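Local coordinates for protein acyl-CoA dehydrogenase (Bacillus anthracis, PDB 3OWA) that binds flavin-adenine dinucleotide and probably catalyses the alpha,beta-dehydrogenation of acyl-CoA thioesters, at residues Y270-G275 and R402-F407; E322-R327 and S362-F367; G368-D373 and I413-V418; V500-A505 and F540-A545. One frame throughout, in Å; residues are numbered along the deposited sequence.

Contact 1 of 4, residues Y270-G275 and R402-F407. With FAD (flavin-adenine dinucleotide), chain E.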
# COMPACT_ATOMS: atom_id res chain seq x y z
N TYR A 270 -8.47 2.43 -19.85
CA TYR A 270 -9.28 3.54 -19.34
C TYR A 270 -10.52 3.04 -18.59
O TYR A 270 -10.99 3.70 -17.66
CB TYR A 270 -9.60 4.61 -20.41
CG TYR A 270 -10.85 4.35 -21.21
CD1 TYR A 270 -10.77 3.82 -22.49
CD2 TYR A 270 -12.10 4.68 -20.69
CE1 TYR A 270 -11.93 3.59 -23.24
CE2 TYR A 270 -13.26 4.45 -21.42
CZ TYR A 270 -13.17 3.90 -22.70
OH TYR A 270 -14.32 3.66 -23.43
N LYS A 271 -11.07 1.91 -19.00
CA LYS A 271 -12.23 1.35 -18.31
C LYS A 271 -11.89 0.98 -16.87
O LYS A 271 -12.68 1.22 -15.96
CB LYS A 271 -12.73 0.11 -19.06
CG LYS A 271 -14.16 0.16 -19.41
CD LYS A 271 -14.48 1.32 -20.28
CE LYS A 271 -16.00 1.43 -20.41
NZ LYS A 271 -16.61 0.11 -20.81
N LEU A 272 -10.72 0.39 -16.67
CA LEU A 272 -10.24 0.11 -15.32
C LEU A 272 -10.05 1.42 -14.54
O LEU A 272 -10.41 1.48 -13.36
CB LEU A 272 -8.94 -0.72 -15.35
CG LEU A 272 -8.50 -1.30 -14.00
CD1 LEU A 272 -9.62 -2.13 -13.36
CD2 LEU A 272 -7.24 -2.14 -14.18
N GLY A 273 -9.52 2.45 -15.19
CA GLY A 273 -9.44 3.79 -14.59
C GLY A 273 -10.79 4.26 -14.08
O GLY A 273 -10.93 4.68 -12.92
N VAL A 274 -11.81 4.18 -14.92
CA VAL A 274 -13.16 4.58 -14.50
C VAL A 274 -13.58 3.73 -13.29
O VAL A 274 -14.14 4.23 -12.32
CB VAL A 274 -14.17 4.37 -15.68
CG1 VAL A 274 -15.60 4.66 -15.24
CG2 VAL A 274 -13.85 5.27 -16.85
N GLY A 275 -13.37 2.42 -13.36
CA GLY A 275 -13.74 1.52 -12.26
C GLY A 275 -13.06 1.91 -10.94
O GLY A 275 -13.70 1.96 -9.88
N ARG A 402 -5.87 -4.73 -4.99
CA ARG A 402 -4.41 -4.97 -5.22
C ARG A 402 -4.10 -5.42 -6.68
O ARG A 402 -2.99 -5.11 -7.26
CB ARG A 402 -3.90 -5.96 -4.14
CG ARG A 402 -2.36 -6.25 -4.21
CD ARG A 402 -1.64 -4.85 -4.06
NE ARG A 402 -0.20 -4.86 -4.28
CZ ARG A 402 0.40 -4.82 -5.48
NH1 ARG A 402 -0.29 -4.77 -6.61
NH2 ARG A 402 1.72 -4.80 -5.53
N ILE A 403 -5.05 -6.11 -7.28
CA ILE A 403 -4.84 -6.69 -8.62
C ILE A 403 -4.90 -5.59 -9.68
O ILE A 403 -4.35 -5.76 -10.78
CB ILE A 403 -5.83 -7.90 -8.91
CG1 ILE A 403 -5.53 -8.66 -10.23
CG2 ILE A 403 -7.28 -7.41 -8.98
CD1 ILE A 403 -4.16 -9.27 -10.29
N ASN A 404 -5.51 -4.45 -9.37
CA ASN A 404 -5.67 -3.47 -10.42
C ASN A 404 -4.32 -2.92 -10.87
O ASN A 404 -4.23 -2.41 -11.99
CB ASN A 404 -6.53 -2.29 -10.01
CG ASN A 404 -7.93 -2.71 -9.62
OD1 ASN A 404 -8.46 -3.64 -10.20
ND2 ASN A 404 -8.50 -2.07 -8.59
N ARG A 405 -3.29 -3.01 -10.02
CA ARG A 405 -1.97 -2.48 -10.43
C ARG A 405 -1.22 -3.47 -11.28
O ARG A 405 -0.06 -3.23 -11.73
CB ARG A 405 -1.16 -2.05 -9.19
CG ARG A 405 -1.84 -0.91 -8.41
CD ARG A 405 -1.37 -0.78 -6.96
NE ARG A 405 0.10 -0.87 -6.94
CZ ARG A 405 0.80 -1.20 -5.88
NH1 ARG A 405 0.17 -1.48 -4.72
NH2 ARG A 405 2.14 -1.29 -5.98
N ILE A 406 -1.86 -4.60 -11.54
CA ILE A 406 -1.24 -5.68 -12.28
C ILE A 406 -1.98 -5.94 -13.58
O ILE A 406 -1.35 -6.13 -14.63
CB ILE A 406 -1.12 -6.95 -11.40
CG1 ILE A 406 -0.00 -6.78 -10.37
CG2 ILE A 406 -0.84 -8.20 -12.25
CD1 ILE A 406 -0.27 -7.55 -9.12
N PHE A 407 -3.31 -5.80 -13.52
CA PHE A 407 -4.24 -5.86 -14.67
C PHE A 407 -3.92 -4.95 -15.80
O PHE A 407 -3.39 -3.85 -15.58
CB PHE A 407 -5.65 -5.46 -14.23
CG PHE A 407 -6.48 -6.59 -13.67
CD1 PHE A 407 -7.68 -6.30 -13.00
CD2 PHE A 407 -6.12 -7.92 -13.87
CE1 PHE A 407 -8.49 -7.34 -12.48
CE2 PHE A 407 -6.95 -8.97 -13.39
CZ PHE A 407 -8.12 -8.67 -12.69
PA FAD E . 4.94 -10.90 -15.35
O1A FAD E . 5.69 -12.19 -15.12
O2A FAD E . 4.72 -10.52 -16.77
O5B FAD E . 5.61 -9.71 -14.56
C5B FAD E . 6.25 -9.86 -13.32
C4B FAD E . 6.92 -8.56 -12.90
O4B FAD E . 7.95 -8.20 -13.82
C3B FAD E . 5.91 -7.41 -12.86
O3B FAD E . 6.23 -6.47 -11.83
C2B FAD E . 6.18 -6.74 -14.18
O2B FAD E . 5.83 -5.39 -14.17
C1B FAD E . 7.67 -6.91 -14.31
N9A FAD E . 8.08 -6.80 -15.72
C8A FAD E . 7.68 -7.59 -16.77
N7A FAD E . 8.29 -7.17 -17.89
C5A FAD E . 9.10 -6.14 -17.58
C6A FAD E . 9.98 -5.34 -18.35
N6A FAD E . 10.20 -5.59 -19.64
N1A FAD E . 10.66 -4.34 -17.71
C2A FAD E . 10.51 -4.12 -16.34
N3A FAD E . 9.68 -4.94 -15.58
C4A FAD E . 8.97 -5.91 -16.19
N1 FAD E . -5.37 -12.18 -18.84
C2 FAD E . -6.25 -12.33 -19.88
O2 FAD E . -5.85 -12.31 -21.03
N3 FAD E . -7.61 -12.49 -19.68
C4 FAD E . -8.13 -12.55 -18.43
O4 FAD E . -9.35 -12.68 -18.31
C4X FAD E . -7.25 -12.39 -17.35
N5 FAD E . -7.74 -12.48 -16.07
C5X FAD E . -6.88 -12.40 -14.98
C6 FAD E . -7.42 -12.49 -13.70
C7 FAD E . -6.57 -12.44 -12.60
C7M FAD E . -7.15 -12.55 -11.20
C8 FAD E . -5.18 -12.29 -12.83
C8M FAD E . -4.18 -12.21 -11.72
C9 FAD E . -4.66 -12.15 -14.11
C9A FAD E . -5.50 -12.21 -15.20
N10 FAD E . -4.99 -12.07 -16.48
C10 FAD E . -5.85 -12.21 -17.55
C1' FAD E . -3.49 -11.95 -16.73
C2' FAD E . -2.86 -10.67 -16.18
O2' FAD E . -3.41 -9.45 -16.63
C3' FAD E . -1.20 -10.82 -16.01
O3' FAD E . -1.08 -11.14 -14.67
C4' FAD E . -0.49 -9.74 -16.32
O4' FAD E . -0.81 -9.43 -17.67
C5' FAD E . 1.00 -9.69 -16.01
O5' FAD E . 1.54 -10.96 -16.24
P FAD E . 2.27 -11.83 -15.15
O1P FAD E . 1.30 -11.96 -14.00
O2P FAD E . 2.71 -13.13 -15.75
O3P FAD E . 3.49 -10.96 -14.60

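Contact 2 of 4, residues E322-R327 and S362-F367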
# COMPACT_ATOMS: atom_id res chain seq x y z
N GLU A 322 -10.88 11.33 -11.01
CA GLU A 322 -12.16 11.45 -11.68
C GLU A 322 -12.06 12.46 -12.84
O GLU A 322 -12.54 12.19 -13.94
CB GLU A 322 -13.25 11.89 -10.71
CG GLU A 322 -14.61 12.05 -11.37
CD GLU A 322 -15.62 12.74 -10.46
OE1 GLU A 322 -15.27 13.73 -9.73
OE2 GLU A 322 -16.79 12.30 -10.49
N SER A 323 -11.44 13.62 -12.58
CA SER A 323 -11.27 14.63 -13.62
C SER A 323 -10.47 14.11 -14.81
O SER A 323 -10.87 14.30 -15.96
CB SER A 323 -10.63 15.91 -13.07
OG SER A 323 -11.28 16.35 -11.89
N SER A 324 -9.34 13.48 -14.55
CA SER A 324 -8.51 13.07 -15.67
C SER A 324 -9.08 11.86 -16.46
O SER A 324 -8.88 11.75 -17.68
CB SER A 324 -7.05 12.83 -15.21
OG SER A 324 -6.98 11.79 -14.25
N VAL A 325 -9.80 10.97 -15.78
CA VAL A 325 -10.42 9.82 -16.46
C VAL A 325 -11.55 10.27 -17.41
O VAL A 325 -11.60 9.81 -18.56
CB VAL A 325 -10.92 8.71 -15.48
CG1 VAL A 325 -11.59 7.61 -16.21
CG2 VAL A 325 -9.73 8.11 -14.72
N TYR A 326 -12.45 11.12 -16.94
CA TYR A 326 -13.56 11.57 -17.79
C TYR A 326 -13.12 12.52 -18.90
O TYR A 326 -13.76 12.58 -19.93
CB TYR A 326 -14.72 12.16 -16.97
CG TYR A 326 -15.58 11.05 -16.41
CD1 TYR A 326 -15.45 10.63 -15.08
CD2 TYR A 326 -16.48 10.38 -17.24
CE1 TYR A 326 -16.23 9.56 -14.59
CE2 TYR A 326 -17.26 9.33 -16.76
CZ TYR A 326 -17.12 8.93 -15.44
OH TYR A 326 -17.90 7.89 -15.00
N ARG A 327 -12.01 13.20 -18.68
CA ARG A 327 -11.34 13.94 -19.72
C ARG A 327 -10.99 12.99 -20.86
O ARG A 327 -11.28 13.28 -22.00
CB ARG A 327 -10.07 14.61 -19.19
CG ARG A 327 -9.22 15.30 -20.26
CD ARG A 327 -8.12 16.11 -19.65
NE ARG A 327 -7.32 16.85 -20.63
CZ ARG A 327 -6.24 17.57 -20.34
NH1 ARG A 327 -5.80 17.67 -19.08
NH2 ARG A 327 -5.60 18.19 -21.31
N SER A 362 -3.22 4.91 -20.62
CA SER A 362 -2.21 4.32 -19.73
C SER A 362 -2.04 5.15 -18.47
O SER A 362 -1.97 4.61 -17.37
CB SER A 362 -0.86 4.18 -20.46
OG SER A 362 -0.78 2.92 -21.10
N LEU A 363 -2.01 6.48 -18.62
CA LEU A 363 -1.97 7.35 -17.44
C LEU A 363 -3.14 7.14 -16.50
O LEU A 363 -2.95 7.12 -15.29
CB LEU A 363 -1.88 8.85 -17.81
CG LEU A 363 -0.75 9.30 -18.74
CD1 LEU A 363 -0.91 10.79 -19.07
CD2 LEU A 363 0.65 8.97 -18.18
N ASN A 364 -4.35 7.04 -17.04
CA ASN A 364 -5.56 6.85 -16.23
C ASN A 364 -5.49 5.54 -15.49
O ASN A 364 -5.83 5.46 -14.30
CB ASN A 364 -6.80 6.79 -17.13
CG ASN A 364 -7.25 8.15 -17.65
OD1 ASN A 364 -6.83 9.23 -17.18
ND2 ASN A 364 -8.12 8.10 -18.63
N LYS A 365 -5.02 4.51 -16.17
CA LYS A 365 -4.95 3.22 -15.56
C LYS A 365 -4.00 3.21 -14.35
O LYS A 365 -4.36 2.70 -13.28
CB LYS A 365 -4.57 2.15 -16.58
CG LYS A 365 -4.72 0.72 -16.07
CD LYS A 365 -3.44 0.18 -15.48
CE LYS A 365 -3.70 -1.11 -14.77
NZ LYS A 365 -2.46 -1.79 -14.28
N VAL A 366 -2.78 3.75 -14.53
CA VAL A 366 -1.81 3.77 -13.47
C VAL A 366 -2.26 4.73 -12.38
O VAL A 366 -2.22 4.42 -11.18
CB VAL A 366 -0.39 4.22 -13.96
CG1 VAL A 366 0.56 4.36 -12.74
CG2 VAL A 366 0.16 3.24 -14.98
N PHE A 367 -2.73 5.91 -12.79
CA PHE A 367 -3.07 6.92 -11.78
C PHE A 367 -4.28 6.47 -10.98
O PHE A 367 -4.28 6.56 -9.76
CB PHE A 367 -3.34 8.26 -12.43
CG PHE A 367 -3.49 9.39 -11.47
CD1 PHE A 367 -2.38 10.06 -10.99
CD2 PHE A 367 -4.76 9.84 -11.09
CE1 PHE A 367 -2.52 11.12 -10.10
CE2 PHE A 367 -4.91 10.89 -10.19
CZ PHE A 367 -3.79 11.54 -9.69

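Contact 3 of 4, residues G368-D373 and I413-V418. With FAD (flavin-adenine dinucleotide), chain E.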
# COMPACT_ATOMS: atom_id res chain seq x y z
N GLY A 368 -5.31 5.97 -11.67
CA GLY A 368 -6.52 5.48 -10.98
C GLY A 368 -6.25 4.32 -10.04
O GLY A 368 -6.72 4.28 -8.91
N SER A 369 -5.49 3.33 -10.51
CA SER A 369 -5.24 2.18 -9.66
C SER A 369 -4.43 2.57 -8.40
O SER A 369 -4.65 2.03 -7.32
CB SER A 369 -4.55 1.08 -10.47
OG SER A 369 -3.27 1.52 -10.97
N GLU A 370 -3.49 3.51 -8.54
CA GLU A 370 -2.70 3.99 -7.38
C GLU A 370 -3.46 4.90 -6.43
O GLU A 370 -3.25 4.85 -5.22
CB GLU A 370 -1.39 4.69 -7.84
CG GLU A 370 -0.52 3.66 -8.52
CD GLU A 370 0.92 4.12 -8.73
OE1 GLU A 370 1.17 5.35 -8.83
OE2 GLU A 370 1.81 3.24 -8.83
N VAL A 371 -4.33 5.73 -6.95
CA VAL A 371 -5.19 6.50 -6.07
C VAL A 371 -6.13 5.57 -5.29
O VAL A 371 -6.34 5.76 -4.10
CB VAL A 371 -6.05 7.52 -6.95
CG1 VAL A 371 -7.23 8.02 -6.15
CG2 VAL A 371 -5.17 8.71 -7.38
N LEU A 372 -6.68 4.53 -5.94
CA LEU A 372 -7.57 3.61 -5.24
C LEU A 372 -6.74 2.85 -4.20
O LEU A 372 -7.19 2.68 -3.05
CB LEU A 372 -8.20 2.60 -6.20
CG LEU A 372 -9.05 1.51 -5.53
CD1 LEU A 372 -10.16 2.10 -4.69
CD2 LEU A 372 -9.54 0.43 -6.53
N ASP A 373 -5.54 2.43 -4.57
CA ASP A 373 -4.67 1.72 -3.61
C ASP A 373 -4.51 2.55 -2.30
O ASP A 373 -4.59 2.03 -1.17
CB ASP A 373 -3.31 1.51 -4.30
CG ASP A 373 -2.29 0.80 -3.42
OD1 ASP A 373 -2.15 -0.44 -3.52
OD2 ASP A 373 -1.62 1.46 -2.60
N ILE A 413 4.84 -1.66 -16.77
CA ILE A 413 4.84 -1.70 -18.22
C ILE A 413 4.12 -0.46 -18.76
O ILE A 413 4.61 0.19 -19.70
CB ILE A 413 4.19 -3.02 -18.74
CG1 ILE A 413 5.13 -4.22 -18.51
CG2 ILE A 413 3.76 -2.88 -20.21
CD1 ILE A 413 6.40 -4.21 -19.36
N ASN A 414 2.97 -0.14 -18.16
CA ASN A 414 2.23 1.08 -18.50
C ASN A 414 3.05 2.35 -18.37
O ASN A 414 2.89 3.26 -19.18
CB ASN A 414 1.00 1.20 -17.64
CG ASN A 414 -0.19 0.47 -18.21
OD1 ASN A 414 -0.51 -0.64 -17.80
ND2 ASN A 414 -0.86 1.09 -19.16
N ARG A 415 3.93 2.42 -17.37
CA ARG A 415 4.84 3.55 -17.22
C ARG A 415 5.93 3.56 -18.27
O ARG A 415 6.22 4.61 -18.84
CB ARG A 415 5.49 3.58 -15.82
CG ARG A 415 4.56 4.13 -14.73
CD ARG A 415 5.16 3.87 -13.33
NE ARG A 415 4.57 4.77 -12.33
CZ ARG A 415 3.86 4.37 -11.28
NH1 ARG A 415 3.37 5.28 -10.43
NH2 ARG A 415 3.67 3.08 -11.04
N LEU A 416 6.52 2.40 -18.53
CA LEU A 416 7.63 2.31 -19.47
C LEU A 416 7.26 2.67 -20.90
O LEU A 416 8.09 3.16 -21.65
CB LEU A 416 8.23 0.90 -19.47
CG LEU A 416 8.96 0.49 -18.21
CD1 LEU A 416 9.24 -1.00 -18.33
CD2 LEU A 416 10.27 1.28 -18.12
N ILE A 417 6.01 2.47 -21.28
CA ILE A 417 5.62 2.75 -22.65
C ILE A 417 5.28 4.21 -22.91
O ILE A 417 5.31 4.64 -24.07
CB ILE A 417 4.47 1.84 -23.13
CG1 ILE A 417 3.18 2.10 -22.34
CG2 ILE A 417 4.90 0.37 -23.08
CD1 ILE A 417 2.09 1.07 -22.62
N VAL A 418 4.97 4.97 -21.86
CA VAL A 418 4.62 6.37 -22.03
C VAL A 418 5.70 7.25 -22.75
O VAL A 418 5.39 7.92 -23.76
CB VAL A 418 4.08 7.02 -20.71
CG1 VAL A 418 4.09 8.56 -20.81
CG2 VAL A 418 2.67 6.52 -20.41
PA FAD E . 4.94 -10.90 -15.35
O1A FAD E . 5.69 -12.19 -15.12
O2A FAD E . 4.72 -10.52 -16.77
O5B FAD E . 5.61 -9.71 -14.56
C5B FAD E . 6.25 -9.86 -13.32
C4B FAD E . 6.92 -8.56 -12.90
O4B FAD E . 7.95 -8.20 -13.82
C3B FAD E . 5.91 -7.41 -12.86
O3B FAD E . 6.23 -6.47 -11.83
C2B FAD E . 6.18 -6.74 -14.18
O2B FAD E . 5.83 -5.39 -14.17
C1B FAD E . 7.67 -6.91 -14.31
N9A FAD E . 8.08 -6.80 -15.72
C8A FAD E . 7.68 -7.59 -16.77
N7A FAD E . 8.29 -7.17 -17.89
C5A FAD E . 9.10 -6.14 -17.58
C6A FAD E . 9.98 -5.34 -18.35
N6A FAD E . 10.20 -5.59 -19.64
N1A FAD E . 10.66 -4.34 -17.71
C2A FAD E . 10.51 -4.12 -16.34
N3A FAD E . 9.68 -4.94 -15.58
C4A FAD E . 8.97 -5.91 -16.19
N1 FAD E . -5.37 -12.18 -18.84
C2 FAD E . -6.25 -12.33 -19.88
O2 FAD E . -5.85 -12.31 -21.03
N3 FAD E . -7.61 -12.49 -19.68
C4 FAD E . -8.13 -12.55 -18.43
O4 FAD E . -9.35 -12.68 -18.31
C4X FAD E . -7.25 -12.39 -17.35
N5 FAD E . -7.74 -12.48 -16.07
C5X FAD E . -6.88 -12.40 -14.98
C6 FAD E . -7.42 -12.49 -13.70
C7 FAD E . -6.57 -12.44 -12.60
C7M FAD E . -7.15 -12.55 -11.20
C8 FAD E . -5.18 -12.29 -12.83
C8M FAD E . -4.18 -12.21 -11.72
C9 FAD E . -4.66 -12.15 -14.11
C9A FAD E . -5.50 -12.21 -15.20
N10 FAD E . -4.99 -12.07 -16.48
C10 FAD E . -5.85 -12.21 -17.55
C1' FAD E . -3.49 -11.95 -16.73
C2' FAD E . -2.86 -10.67 -16.18
O2' FAD E . -3.41 -9.45 -16.63
C3' FAD E . -1.20 -10.82 -16.01
O3' FAD E . -1.08 -11.14 -14.67
C4' FAD E . -0.49 -9.74 -16.32
O4' FAD E . -0.81 -9.43 -17.67
C5' FAD E . 1.00 -9.69 -16.01
O5' FAD E . 1.54 -10.96 -16.24
P FAD E . 2.27 -11.83 -15.15
O1P FAD E . 1.30 -11.96 -14.00
O2P FAD E . 2.71 -13.13 -15.75
O3P FAD E . 3.49 -10.96 -14.60

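Contact 4 of 4, residues V500-A505 and F540-A545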
# COMPACT_ATOMS: atom_id res chain seq x y z
N VAL A 500 4.71 12.99 -16.42
CA VAL A 500 3.63 13.21 -17.37
C VAL A 500 2.30 12.87 -16.69
O VAL A 500 1.28 13.57 -16.88
CB VAL A 500 3.84 12.34 -18.64
CG1 VAL A 500 2.62 12.45 -19.59
CG2 VAL A 500 5.17 12.71 -19.35
N SER A 501 2.30 11.81 -15.88
CA SER A 501 1.07 11.38 -15.23
C SER A 501 0.60 12.48 -14.24
O SER A 501 -0.56 12.89 -14.26
CB SER A 501 1.28 10.08 -14.49
OG SER A 501 0.06 9.75 -13.85
N ASN A 502 1.50 12.97 -13.41
CA ASN A 502 1.14 14.04 -12.47
C ASN A 502 0.67 15.28 -13.19
O ASN A 502 -0.30 15.89 -12.78
CB ASN A 502 2.31 14.37 -11.54
CG ASN A 502 2.35 13.46 -10.33
OD1 ASN A 502 1.42 12.69 -10.07
ND2 ASN A 502 3.42 13.54 -9.58
N LEU A 503 1.35 15.63 -14.27
CA LEU A 503 0.95 16.77 -15.09
C LEU A 503 -0.49 16.67 -15.65
O LEU A 503 -1.29 17.62 -15.56
CB LEU A 503 1.99 17.01 -16.19
CG LEU A 503 1.47 17.87 -17.32
CD1 LEU A 503 1.61 19.32 -16.91
CD2 LEU A 503 2.19 17.57 -18.63
N TYR A 504 -0.82 15.51 -16.22
CA TYR A 504 -2.16 15.24 -16.75
C TYR A 504 -3.25 15.32 -15.68
O TYR A 504 -4.32 15.90 -15.91
CB TYR A 504 -2.20 13.85 -17.44
CG TYR A 504 -3.44 13.56 -18.25
CD1 TYR A 504 -3.85 14.43 -19.27
CD2 TYR A 504 -4.21 12.44 -18.00
CE1 TYR A 504 -5.00 14.18 -20.02
CE2 TYR A 504 -5.36 12.17 -18.74
CZ TYR A 504 -5.74 13.05 -19.76
OH TYR A 504 -6.88 12.80 -20.49
N ALA A 505 -3.00 14.76 -14.52
CA ALA A 505 -3.97 14.86 -13.43
C ALA A 505 -4.12 16.32 -12.93
O ALA A 505 -5.25 16.79 -12.70
CB ALA A 505 -3.55 13.94 -12.28
N PHE A 540 3.02 18.70 -7.84
CA PHE A 540 4.13 19.51 -8.38
C PHE A 540 5.43 19.27 -7.62
O PHE A 540 6.49 19.18 -8.24
CB PHE A 540 3.79 20.99 -8.35
CG PHE A 540 4.75 21.84 -9.13
CD1 PHE A 540 4.69 21.88 -10.53
CD2 PHE A 540 5.74 22.57 -8.48
CE1 PHE A 540 5.58 22.68 -11.27
CE2 PHE A 540 6.65 23.37 -9.21
CZ PHE A 540 6.57 23.42 -10.59
N ASN A 541 5.33 19.18 -6.29
CA ASN A 541 6.43 18.69 -5.45
C ASN A 541 7.02 17.35 -5.93
O ASN A 541 8.24 17.24 -6.13
CB ASN A 541 6.03 18.66 -3.96
CG ASN A 541 5.90 20.08 -3.35
OD1 ASN A 541 6.36 21.07 -3.93
ND2 ASN A 541 5.29 20.17 -2.16
N GLU A 542 6.17 16.35 -6.17
CA GLU A 542 6.65 15.08 -6.76
C GLU A 542 7.34 15.25 -8.13
O GLU A 542 8.38 14.62 -8.38
CB GLU A 542 5.52 14.06 -6.89
CG GLU A 542 4.84 13.77 -5.56
CD GLU A 542 3.70 12.78 -5.63
OE1 GLU A 542 3.37 12.33 -6.76
OE2 GLU A 542 3.13 12.45 -4.55
N ILE A 543 6.74 16.07 -9.00
CA ILE A 543 7.34 16.36 -10.31
C ILE A 543 8.76 16.88 -10.17
O ILE A 543 9.67 16.39 -10.84
CB ILE A 543 6.48 17.36 -11.12
CG1 ILE A 543 5.25 16.62 -11.67
CG2 ILE A 543 7.31 18.01 -12.28
CD1 ILE A 543 4.22 17.52 -12.38
N GLU A 544 8.94 17.84 -9.27
CA GLU A 544 10.25 18.42 -8.98
C GLU A 544 11.25 17.37 -8.54
O GLU A 544 12.38 17.37 -9.02
CB GLU A 544 10.15 19.51 -7.91
CG GLU A 544 11.51 20.17 -7.60
CD GLU A 544 11.41 21.36 -6.65
OE1 GLU A 544 10.28 21.79 -6.32
OE2 GLU A 544 12.47 21.88 -6.22
N ALA A 545 10.84 16.49 -7.63
CA ALA A 545 11.74 15.41 -7.18
C ALA A 545 12.08 14.40 -8.28
O ALA A 545 13.20 13.90 -8.33
CB ALA A 545 11.17 14.68 -5.95

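Contact 1 of 4, residues Y270-G275 and R402-F407
Leu-272 reaches from helix 257-293 into the angle between Asn-404 and Phe-407, and its two methyls divide the work. CD1 rests on the amide oxygen of Asn-404, 3.7 Å from OD1, while CD2 lies 3.7 Å from Phe-407 CB, at the edge of the ring and near its plane. The fork is thrown outward because CG of Leu-272 stands opposite the backbone N (chi1 -168°), next to the carbonyl carbon. Both Leu-272 and Phe-407 are modelled in two conformers, and these distances belong to one of them.

Phe-407 is met on two further sides. Ile-403 CG1 sits 3.4 Å above one face of its ring, displaced toward the rim, and flavin C6 lies at the edge, in the ring plane, 3.6 Å from CE2. Ile-403 CD1 continues to the flavin methyl C8M. In the turn that carries these side chains, Ile-403 O accepts from both Ile-406 N and Phe-407 N. Arg-405 NH1 lies 3.4 Å above the guanidinium plane of Arg-402, over its centre; both arginines form salt bridges to Asp-377 of the second subunit. The contact between the segments is van der Waals throughout, one leucine methyl against an amide oxygen and the other against apolar carbon. Leu-272 thus packs on the loop whose Ile-403 and Phe-407 border the dimethylbenzene end of the flavin, while the polar hold on Phe-407 O comes from Lys-365.

Contact 2 of 4, residues E322-R327 and S362-F367
The amide of Asn-364 and the ring of Phe-367 are the flat groups that face helix 305-336. Val-325 covers one face of the amide: its CG2 stands 3.8 Å from Asn-364 CG, almost straight above it, and Val-325 CA comes as near, 3.8 Å from the same CG. The amide is probably turned over in the model, so nothing is read from which of its ends is oxygen; one end lies near Ser-324 O either way. The Phe-367 ring is met obliquely by Ser-324 OG, 4.3 Å from CD2.

Both helices belong to the antiparallel helical bundle of the acyl-CoA dehydrogenase C-terminal domain. The short segments run at 151° to each other with axes 9.6 Å apart, and the chains come closest at Val-325 and Asn-364, whose CA atoms are 5.7 Å apart. This close approach puts the face of the Asn-364 amide against CA and CG2 of Val-325, both on the same side of its plane.

Ser-324 OG turns into the position between its own backbone N and carbonyl carbon (chi1 62°), and its main polar partner is Ala-320, one turn earlier on its own helix. Val-325 packs in addition on Val-274 of helix 257-293. From helix 490-520, Tyr-504 touches Asn-364, and Ala-505 touches Phe-367.

Contact 3 of 4, residues G368-D373 and I413-V418
A two-pronged salt bridge between Glu-370 and Arg-415 joins two helices of the acyl-CoA dehydrogenase C-terminal domain near the protein surface. The backbones stay far apart, 12.4 Å between the CA atoms of Glu-370 and Arg-415, and two extended side chains span the gap from opposite directions. Arg-415 grips end-on: NH1 donates to Glu-370 OE1 at 2.7 Å, and NH2 to Glu-370 OE2 at 2.9 Å. A weak third bond runs from NH1 to OE2. The fit is not coplanar, since the carboxylate and guanidinium planes are 49° apart. OE1 is met on its syn side but 27° out of the carboxylate plane, whereas OE2 is approached from above that plane although it lies in the guanidinium plane.

Ile-413 and Leu-416, on the same helix as Arg-415, pack against the FAD adenine, and Leu-416 also meets Leu-306 of the second subunit. Arg-415 NE pairs separately with Asp-498, so this arginine ties helix 411-427 to helix 490-520 as well as to helix 358-383.

Contact 4 of 4, residues V500-A505 and F540-A545
Asn-502 ND2 donates to Glu-542 OE1 at 3.1 Å, the one hydrogen bond between these two segments. It is fairly straight, with an angle of 160° at the hydrogen. The acceptor lies close to the amide plane, whereas the donor reaches OE1 on the anti side of the carboxylate and somewhat out of its plane. The amide and carboxylate planes are 41° apart, and the side chains cross at about a right angle. Glu-542 CB also lies 3.5 Å from Asn-502 ND2, so the glutamate's stem passes beside the amide.

Next to the polar pair, nearer the backbone of Asn-502, Ile-543 lies against the stem of the asparagine, CG1 being 3.7 Å from Asn-502 CB. CG1 stands opposite the carbonyl carbon of Ile-543, and the extended second torsion (chi2 174°) carries CD1 to 3.9 Å from Leu-503 N; it touches Leu-503 CB more loosely at 4.4 Å. Helices 490-520 and 526-554 are consecutive and form an antiparallel hairpin, with the segment axes 9.4 Å apart. Helix 458-482 adds Ala-467, which touches both Leu-503 and Ile-543.

Glu-542 is exposed while Asn-502 and Ile-543 are buried. The hydrogen bond therefore gives the buried amide N-H an acceptor at the exposed edge of an apolar seam, with a probably ionised carboxylate in that role.

Overall arrangement
Contacts 1, 2 and 3 form one cluster, their centres 9 to 10 Å apart. Contacts 2 and 3 share helix 358-383, whose Lys-365, in segment 362-367, holds Phe-407 O of contact 1 (NZ to O 2.6 Å). Arg-405 of contact 1 pairs with Asp-373 of contact 3 (NH1 to OD1 2.8 Å). Contacts 1 and 3 both reach FAD, the first at the isoalloxazine, the second at the adenine, whereas no FAD contact is made by contact 2, whose helix 358-383 links to both. Contact 4, between two later helices (490-520 and 526-554), is centred 14 Å from contact 2 and touches it through Ala-505 CB and Phe-367 CZ, 3.5 Å apart; its centre is 21 Å from that of contact 1.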